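Type II secretion system protein F (Vibrio cholerae, PDB 3C1Q) is probably an inner-membrane component of the type II secretion system that exports proteases and toxins, represented here by its first cytoplasmic domain, a calcium-binding homodimer. Local coordinates at residues E40-K44 and P45-T49; R19-A22 and T23-S27; M29-E32 and E33-A37. One frame throughout, in Å; residues are numbered along the deposited sequence.

Contact 1: E40-K44 and P45-T49; sequences EQSEK and PRIRT. With CA (calcium ion), chain C.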
loop_
_atom_site.group_PDB
_atom_site.type_symbol
_atom_site.label_atom_id
_atom_site.label_comp_id
_atom_site.label_asym_id
_atom_site.label_seq_id
_atom_site.Cartn_x
_atom_site.Cartn_y
_atom_site.Cartn_z
ATOM N N GLU B 40 8.976 6.582 7.912
ATOM C CA GLU B 40 9.491 5.521 8.787
ATOM C C GLU B 40 9.535 4.179 8.089
ATOM O O GLU B 40 10.353 3.335 8.437
ATOM C CB GLU B 40 8.575 5.349 9.995
ATOM C CG GLU B 40 8.579 6.482 10.994
ATOM C CD GLU B 40 7.456 6.359 12.025
ATOM O OE1 GLU B 40 6.445 5.666 11.762
ATOM O OE2 GLU B 40 7.581 6.970 13.110
ATOM N N GLN B 41 8.607 3.976 7.155
ATOM C CA GLN B 41 8.472 2.707 6.450
ATOM C C GLN B 41 9.299 2.592 5.160
ATOM O O GLN B 41 9.283 1.563 4.510
ATOM C CB GLN B 41 6.992 2.423 6.163
ATOM C CG GLN B 41 6.164 2.241 7.436
ATOM C CD GLN B 41 4.694 2.109 7.158
ATOM O OE1 GLN B 41 4.297 1.558 6.128
ATOM N NE2 GLN B 41 3.865 2.626 8.067
ATOM N N SER B 42 10.036 3.630 4.800
ATOM C CA SER B 42 10.750 3.634 3.520
ATOM C C SER B 42 12.074 2.885 3.603
ATOM O O SER B 42 12.796 3.068 4.556
ATOM C CB SER B 42 11.038 5.069 3.066
ATOM O OG SER B 42 11.520 5.056 1.718
ATOM N N GLU B 43 12.379 2.076 2.587
ATOM C CA GLU B 43 13.657 1.363 2.463
ATOM C C GLU B 43 14.741 2.240 1.871
ATOM O O GLU B 43 15.923 1.935 2.006
ATOM C CB GLU B 43 13.537 0.164 1.502
ATOM C CG GLU B 43 12.467 -0.818 1.817
ATOM C CD GLU B 43 12.460 -2.025 0.893
ATOM O OE1 GLU B 43 13.336 -2.146 0.005
ATOM O OE2 GLU B 43 11.576 -2.875 1.077
ATOM N N LYS B 44 14.330 3.297 1.178
ATOM C CA LYS B 44 15.212 4.142 0.383
ATOM C C LYS B 44 15.577 5.409 1.177
ATOM O O LYS B 44 14.732 6.269 1.382
ATOM C CB LYS B 44 14.484 4.528 -0.910
ATOM C CG LYS B 44 14.104 3.344 -1.832
ATOM C CD LYS B 44 15.326 2.830 -2.576
ATOM C CE LYS B 44 14.995 2.268 -3.961
ATOM N NZ LYS B 44 13.926 1.254 -3.902
ATOM N N PRO B 45 16.828 5.518 1.653
ATOM C CA PRO B 45 17.205 6.719 2.420
ATOM C C PRO B 45 16.833 8.078 1.794
ATOM O O PRO B 45 16.437 8.988 2.524
ATOM C CB PRO B 45 18.725 6.578 2.560
ATOM C CG PRO B 45 18.941 5.108 2.577
ATOM C CD PRO B 45 17.937 4.546 1.601
ATOM N N ARG B 46 16.968 8.219 0.476
ATOM C CA ARG B 46 16.674 9.493 -0.190
ATOM C C ARG B 46 15.203 9.829 -0.061
ATOM O O ARG B 46 14.819 11.000 0.068
ATOM C CB ARG B 46 17.005 9.444 -1.682
ATOM C CG ARG B 46 18.458 9.587 -2.051
ATOM C CD ARG B 46 18.578 9.775 -3.575
ATOM N NE ARG B 46 19.856 10.319 -3.996
ATOM C CZ ARG B 46 20.163 11.621 -4.030
ATOM N NH1 ARG B 46 19.292 12.554 -3.639
ATOM N NH2 ARG B 46 21.352 11.997 -4.452
ATOM N N ILE B 47 14.377 8.792 -0.151
ATOM C CA ILE B 47 12.932 8.969 -0.089
ATOM C C ILE B 47 12.530 9.312 1.339
ATOM O O ILE B 47 11.719 10.216 1.550
ATOM C CB ILE B 47 12.182 7.736 -0.593
ATOM C CG1 ILE B 47 12.422 7.568 -2.101
ATOM C CG2 ILE B 47 10.673 7.872 -0.286
ATOM C CD1 ILE B 47 11.811 6.312 -2.696
ATOM N N ARG B 48 13.115 8.607 2.316
ATOM C CA ARG B 48 12.890 8.921 3.730
ATOM C C ARG B 48 13.231 10.384 4.033
ATOM O O ARG B 48 12.445 11.119 4.634
ATOM C CB ARG B 48 13.694 7.981 4.633
ATOM C CG ARG B 48 13.409 8.190 6.115
ATOM C CD ARG B 48 13.979 7.063 6.962
ATOM N NE ARG B 48 15.416 6.948 6.763
ATOM C CZ ARG B 48 16.048 5.995 6.064
ATOM N NH1 ARG B 48 15.395 5.001 5.449
ATOM N NH2 ARG B 48 17.374 6.043 5.983
ATOM N N THR B 49 14.387 10.822 3.575
ATOM C CA THR B 49 14.807 12.205 3.778
ATOM C C THR B 49 13.794 13.198 3.233
ATOM O O THR B 49 13.458 14.191 3.887
ATOM C CB THR B 49 16.140 12.433 3.055
ATOM O OG1 THR B 49 17.123 11.623 3.690
ATOM C CG2 THR B 49 16.553 13.879 3.116
HETATM CA CA CA C . 9.905 -2.906 2.663
HETATM O O HOH W 1 10.415 -1.058 3.992
HETATM O O HOH W 2 12.792 4.134 7.167
HETATM O O HOH W 3 8.875 -1.211 1.270
HETATM O O HOH W 4 11.507 -3.609 4.283
#
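Arg48 starts out with CG anti to its backbone N, chi1 -175°, then bends at chi3, 58°, and so brings NH1 back to Ser42 O. Ser42 O lies at the edge of the guanidinium, in its plane, 3.4 Å from NH1; the hydrogen bond is weak. A water lies between the same two groups, 2.8 Å from Ser42 O, and accepts weakly from Arg48 NH1. The Ser42 torsion, chi1 -170°, sends OG to Ile47 instead, where it rests 3.6 Å from CG2. Ser42 OG also takes a weak bond from Lys44 N. Lys44 is the N-cap residue, and its O accepts the helical bond from Arg48 N at 3.0 Å. Its side chain runs alongside that of Ile47, with CB 3.7 Å from Ile47 CD1. The Lys44 chain then bends to put NZ in a salt bridge with Asp13. Ile47 packs on Asp13 and Ile17 of helix 11-26. Glu43 points away from the helix, and its OE2 binds the calcium ion at 2.3 Å. Glu97 and Asp101 of the second subunit bind the same ion. A calcium-bound water donates to Gln41 O. The loop is therefore tied to helix 11-26 by the Lys44–Asp13 salt bridge and to the partner subunit through Glu43. The acidic ligands suggest that calcium offsets negative charge at the dimer interface.

Contact 2: R19-A22 and T23-S27; sequences RQLA and TLVQS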
loop_
_atom_site.group_PDB
_atom_site.type_symbol
_atom_site.label_atom_id
_atom_site.label_comp_id
_atom_site.label_asym_id
_atom_site.label_seq_id
_atom_site.Cartn_x
_atom_site.Cartn_y
_atom_site.Cartn_z
ATOM N N ARG B 19 0.441 5.418 -2.809
ATOM C CA ARG B 19 -0.550 4.480 -2.257
ATOM C C ARG B 19 -0.555 4.516 -0.737
ATOM O O ARG B 19 -1.606 4.613 -0.122
ATOM C CB ARG B 19 -0.316 3.063 -2.761
ATOM C CG ARG B 19 -1.274 2.017 -2.151
ATOM C CD ARG B 19 -2.707 2.321 -2.442
ATOM N NE ARG B 19 -3.004 2.189 -3.877
ATOM C CZ ARG B 19 -4.121 2.650 -4.438
ATOM N NH1 ARG B 19 -5.022 3.281 -3.694
ATOM N NH2 ARG B 19 -4.341 2.490 -5.737
ATOM N N GLN B 20 0.622 4.499 -0.125
ATOM C CA GLN B 20 0.706 4.548 1.334
ATOM C C GLN B 20 0.111 5.846 1.873
ATOM O O GLN B 20 -0.686 5.820 2.812
ATOM C CB GLN B 20 2.149 4.395 1.805
ATOM C CG GLN B 20 2.765 3.040 1.474
ATOM C CD GLN B 20 4.199 2.928 1.929
ATOM O OE1 GLN B 20 5.056 3.718 1.515
ATOM N NE2 GLN B 20 4.475 1.950 2.801
ATOM N N LEU B 21 0.471 6.979 1.274
ATOM C CA LEU B 21 -0.063 8.257 1.761
ATOM C C LEU B 21 -1.592 8.291 1.572
ATOM O O LEU B 21 -2.328 8.712 2.458
ATOM C CB LEU B 21 0.620 9.433 1.070
ATOM C CG LEU B 21 0.265 10.816 1.558
ATOM C CD1 LEU B 21 0.688 11.008 3.043
ATOM C CD2 LEU B 21 0.916 11.871 0.635
ATOM N N ALA B 22 -2.083 7.819 0.428
ATOM C CA ALA B 22 -3.523 7.788 0.189
ATOM C C ALA B 22 -4.260 6.920 1.209
ATOM O O ALA B 22 -5.321 7.288 1.708
ATOM C CB ALA B 22 -3.818 7.287 -1.213
ATOM N N THR B 23 -3.685 5.763 1.516
ATOM C CA THR B 23 -4.281 4.807 2.429
ATOM C C THR B 23 -4.408 5.373 3.835
ATOM O O THR B 23 -5.446 5.241 4.504
ATOM C CB THR B 23 -3.463 3.487 2.424
ATOM O OG1 THR B 23 -3.469 2.954 1.084
ATOM C CG2 THR B 23 -4.050 2.468 3.361
ATOM N N LEU B 24 -3.351 6.020 4.278
ATOM C CA LEU B 24 -3.329 6.616 5.604
ATOM C C LEU B 24 -4.271 7.823 5.699
ATOM O O LEU B 24 -5.070 7.909 6.617
ATOM C CB LEU B 24 -1.896 6.989 5.968
ATOM C CG LEU B 24 -0.933 5.805 6.119
ATOM C CD1 LEU B 24 0.534 6.283 6.160
ATOM C CD2 LEU B 24 -1.241 4.964 7.345
ATOM N N VAL B 25 -4.204 8.722 4.739
ATOM C CA VAL B 25 -5.050 9.899 4.749
ATOM C C VAL B 25 -6.541 9.537 4.740
ATOM O O VAL B 25 -7.346 10.163 5.438
ATOM C CB VAL B 25 -4.688 10.852 3.601
ATOM C CG1 VAL B 25 -5.760 11.914 3.443
ATOM C CG2 VAL B 25 -3.318 11.477 3.854
ATOM N N GLN B 26 -6.906 8.533 3.946
ATOM C CA GLN B 26 -8.312 8.126 3.854
ATOM C C GLN B 26 -8.829 7.455 5.114
ATOM O O GLN B 26 -10.044 7.403 5.326
ATOM C CB GLN B 26 -8.535 7.237 2.635
ATOM C CG GLN B 26 -8.629 8.049 1.370
ATOM C CD GLN B 26 -8.657 7.200 0.150
ATOM O OE1 GLN B 26 -9.712 7.032 -0.487
ATOM N NE2 GLN B 26 -7.517 6.626 -0.186
ATOM N N SER B 27 -7.918 6.986 5.967
ATOM C CA SER B 27 -8.294 6.429 7.271
ATOM C C SER B 27 -8.658 7.490 8.305
ATOM O O SER B 27 -9.171 7.156 9.383
ATOM C CB SER B 27 -7.158 5.573 7.829
ATOM O OG SER B 27 -6.108 6.394 8.319
#
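The Gln26 amide turns its edge to Ala22 O, which lies in the amide plane. The NE2 to Ala22 O bond is 3.0 Å and nearly straight, at 168°. Relative to the carbonyl, NE2 stands 70° above the plane and is not on a lone pair. Gln26 N makes the helical bond to the same oxygen from the opposite face, so two donors grip Ala22 O. With chi1 at -79° and an extended chain beyond CG, the amide is carried back along the helix. NE2 also donates to Glu97 OE1. Glu97 lies on helix 92-121, and the Arg19 guanidinium binds the same helix: NH2 forms a salt bridge with Glu104 and a hydrogen bond with Asp101, and NH1 bonds to Glu97. Its aliphatic part crosses Thr23, with CD 3.7 Å from Thr23 OG1. Thr23 OG1 donates to Arg19 O at 2.8 Å, from above the carbonyl plane, and Thr23 N binds that oxygen too. This is the common bond of a helical threonine to the carbonyl four residues earlier. The same hydroxyl also bonds Gln20 of the second subunit. On another side Leu21 CD1 touches Val25 CG2 at 4.1 Å. Leu24 meets Leu24 of the second subunit. The polar ends of the buried Arg19 and Thr23 thus have defined partners. Arg19 and Gln26 probably help to position the calcium ligands Glu97 and Asp101, with Arg19 partly balancing their charge.

Contact 3: M29-E32 and E33-A37; sequences MPLE and ECLRA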
loop_
_atom_site.group_PDB
_atom_site.type_symbol
_atom_site.label_atom_id
_atom_site.label_comp_id
_atom_site.label_asym_id
_atom_site.label_seq_id
_atom_site.Cartn_x
_atom_site.Cartn_y
_atom_site.Cartn_z
HETATM N N MSE B 29 -6.360 9.721 9.500
HETATM C CA MSE B 29 -5.171 10.126 10.234
HETATM C C MSE B 29 -4.696 11.504 9.738
HETATM O O MSE B 29 -4.677 11.758 8.530
HETATM C CB MSE B 29 -4.080 9.076 10.035
HETATM C CG MSE B 29 -2.734 9.414 10.670
HETATM SE SE MSE B 29 -1.425 7.994 10.395
HETATM C CE MSE B 29 -2.778 6.558 10.463
ATOM N N PRO B 30 -4.320 12.402 10.673
ATOM C CA PRO B 30 -3.784 13.720 10.294
ATOM C C PRO B 30 -2.633 13.623 9.319
ATOM O O PRO B 30 -1.818 12.738 9.435
ATOM C CB PRO B 30 -3.325 14.293 11.635
ATOM C CG PRO B 30 -4.255 13.685 12.590
ATOM C CD PRO B 30 -4.406 12.278 12.141
ATOM N N LEU B 31 -2.566 14.548 8.368
ATOM C CA LEU B 31 -1.574 14.484 7.301
ATOM C C LEU B 31 -0.140 14.355 7.813
ATOM O O LEU B 31 0.620 13.546 7.292
ATOM C CB LEU B 31 -1.698 15.702 6.387
ATOM C CG LEU B 31 -0.731 15.736 5.207
ATOM C CD1 LEU B 31 -0.902 14.492 4.338
ATOM C CD2 LEU B 31 -0.914 17.045 4.397
ATOM N N GLU B 32 0.234 15.138 8.829
ATOM C CA GLU B 32 1.613 15.070 9.335
ATOM C C GLU B 32 1.938 13.672 9.857
ATOM O O GLU B 32 3.073 13.194 9.695
ATOM C CB GLU B 32 1.894 16.157 10.382
ATOM C CG GLU B 32 1.166 16.011 11.700
ATOM C CD GLU B 32 1.929 15.196 12.749
ATOM O OE1 GLU B 32 2.977 14.570 12.426
ATOM O OE2 GLU B 32 1.473 15.185 13.918
ATOM N N GLU B 33 0.955 13.029 10.483
ATOM C CA GLU B 33 1.152 11.687 11.047
ATOM C C GLU B 33 1.284 10.684 9.904
ATOM O O GLU B 33 2.106 9.741 9.958
ATOM C CB GLU B 33 -0.016 11.284 11.973
ATOM C CG GLU B 33 -0.131 12.036 13.313
ATOM C CD GLU B 33 -1.361 11.625 14.185
ATOM O OE1 GLU B 33 -1.893 10.476 14.088
ATOM O OE2 GLU B 33 -1.797 12.468 15.007
ATOM N N CYS B 34 0.465 10.864 8.869
ATOM C CA CYS B 34 0.580 10.038 7.663
ATOM C C CYS B 34 1.972 10.112 7.046
ATOM O O CYS B 34 2.575 9.088 6.700
ATOM C CB CYS B 34 -0.447 10.441 6.609
ATOM S SG CYS B 34 -2.165 10.254 7.129
ATOM N N LEU B 35 2.472 11.331 6.875
ATOM C CA LEU B 35 3.811 11.541 6.294
ATOM C C LEU B 35 4.916 10.916 7.143
ATOM O O LEU B 35 5.854 10.339 6.603
ATOM C CB LEU B 35 4.073 13.021 6.075
ATOM C CG LEU B 35 3.297 13.677 4.925
ATOM C CD1 LEU B 35 3.274 15.197 5.062
ATOM C CD2 LEU B 35 3.877 13.272 3.556
ATOM N N ARG B 36 4.796 11.018 8.462
ATOM C CA ARG B 36 5.741 10.357 9.367
ATOM C C ARG B 36 5.795 8.848 9.115
ATOM O O ARG B 36 6.868 8.278 8.992
ATOM C CB ARG B 36 5.387 10.621 10.825
ATOM C CG ARG B 36 6.412 10.039 11.813
ATOM C CD ARG B 36 5.882 9.952 13.214
ATOM N NE ARG B 36 6.008 11.206 13.954
ATOM C CZ ARG B 36 6.958 11.483 14.857
ATOM N NH1 ARG B 36 7.928 10.613 15.143
ATOM N NH2 ARG B 36 6.954 12.654 15.480
ATOM N N ALA B 37 4.631 8.203 9.066
ATOM C CA ALA B 37 4.544 6.777 8.817
ATOM C C ALA B 37 5.184 6.384 7.489
ATOM O O ALA B 37 5.972 5.432 7.443
ATOM C CB ALA B 37 3.061 6.315 8.867
HETATM O O HOH W 5 -1.194 15.022 14.467
#
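Met29, modelled as selenomethionine, lays its CG against Glu33 CB at 3.5 Å, and the two side chains cross. Its CB touches Cys34 SG at 3.7 Å. CG stands anti to the backbone N, chi1 176°, and the extended start of the chain carries SE to within 3.8 Å of Cys34 N. Pro30 lies beside Glu33, pointing the same way, with CD 3.7 Å from Glu33 OE1. Leu31 adds an apolar contact, CG to Leu35 CD1 at 4.0 Å. Pro30 is the N-cap residue, and its O receives the first helical bond from Cys34 N at 3.0 Å. Glu32 folds over the start of the helix: CG sits between the backbone N and the carbonyl carbon, chi1 68°, and the chain bends again at chi2. Its carboxylate comes to stand 78° from the plane of the Glu33 carboxylate. Their OE2 atoms are 4.4 Å apart, and one water donates to both, at 2.7 Å to Glu33 OE2. Farther out, Glu32 OE1 forms a salt bridge with Arg55 of helix 45-59, and Leu35 packs on Arg55 and Val58. Cys34 and Met29 face Leu24 of helix 11-26, while Met29 also meets Ser27 of the second subunit. The water probably eases the repulsion between the two carboxylates, and Arg55 offsets the charge of Glu32. The positive end of the helix dipole may help as well.

The three contacts follow one another along the chain in the order 2, 3, 1. Contact 2 lies on helix 11-26, contact 3 opens helix 31-40, and contact 1 joins the end of that helix to helix 45-59. Contacts 2 and 3 are close, their centres about 9 Å apart, and Leu24 packs against Cys34 and Ala37. Contacts 1 and 3 have centres about 15 Å apart and adjoin only in sequence. Contacts 1 and 2 have centres about 17 Å apart, yet Gln41 reaches Gln20. All belong to this all-helical cytoplasmic domain and touch the second subunit. Contact 1 supplies a calcium ligand and contact 2 backs the ligands on helix 92-121, so both bear on the metal-bridged dimer.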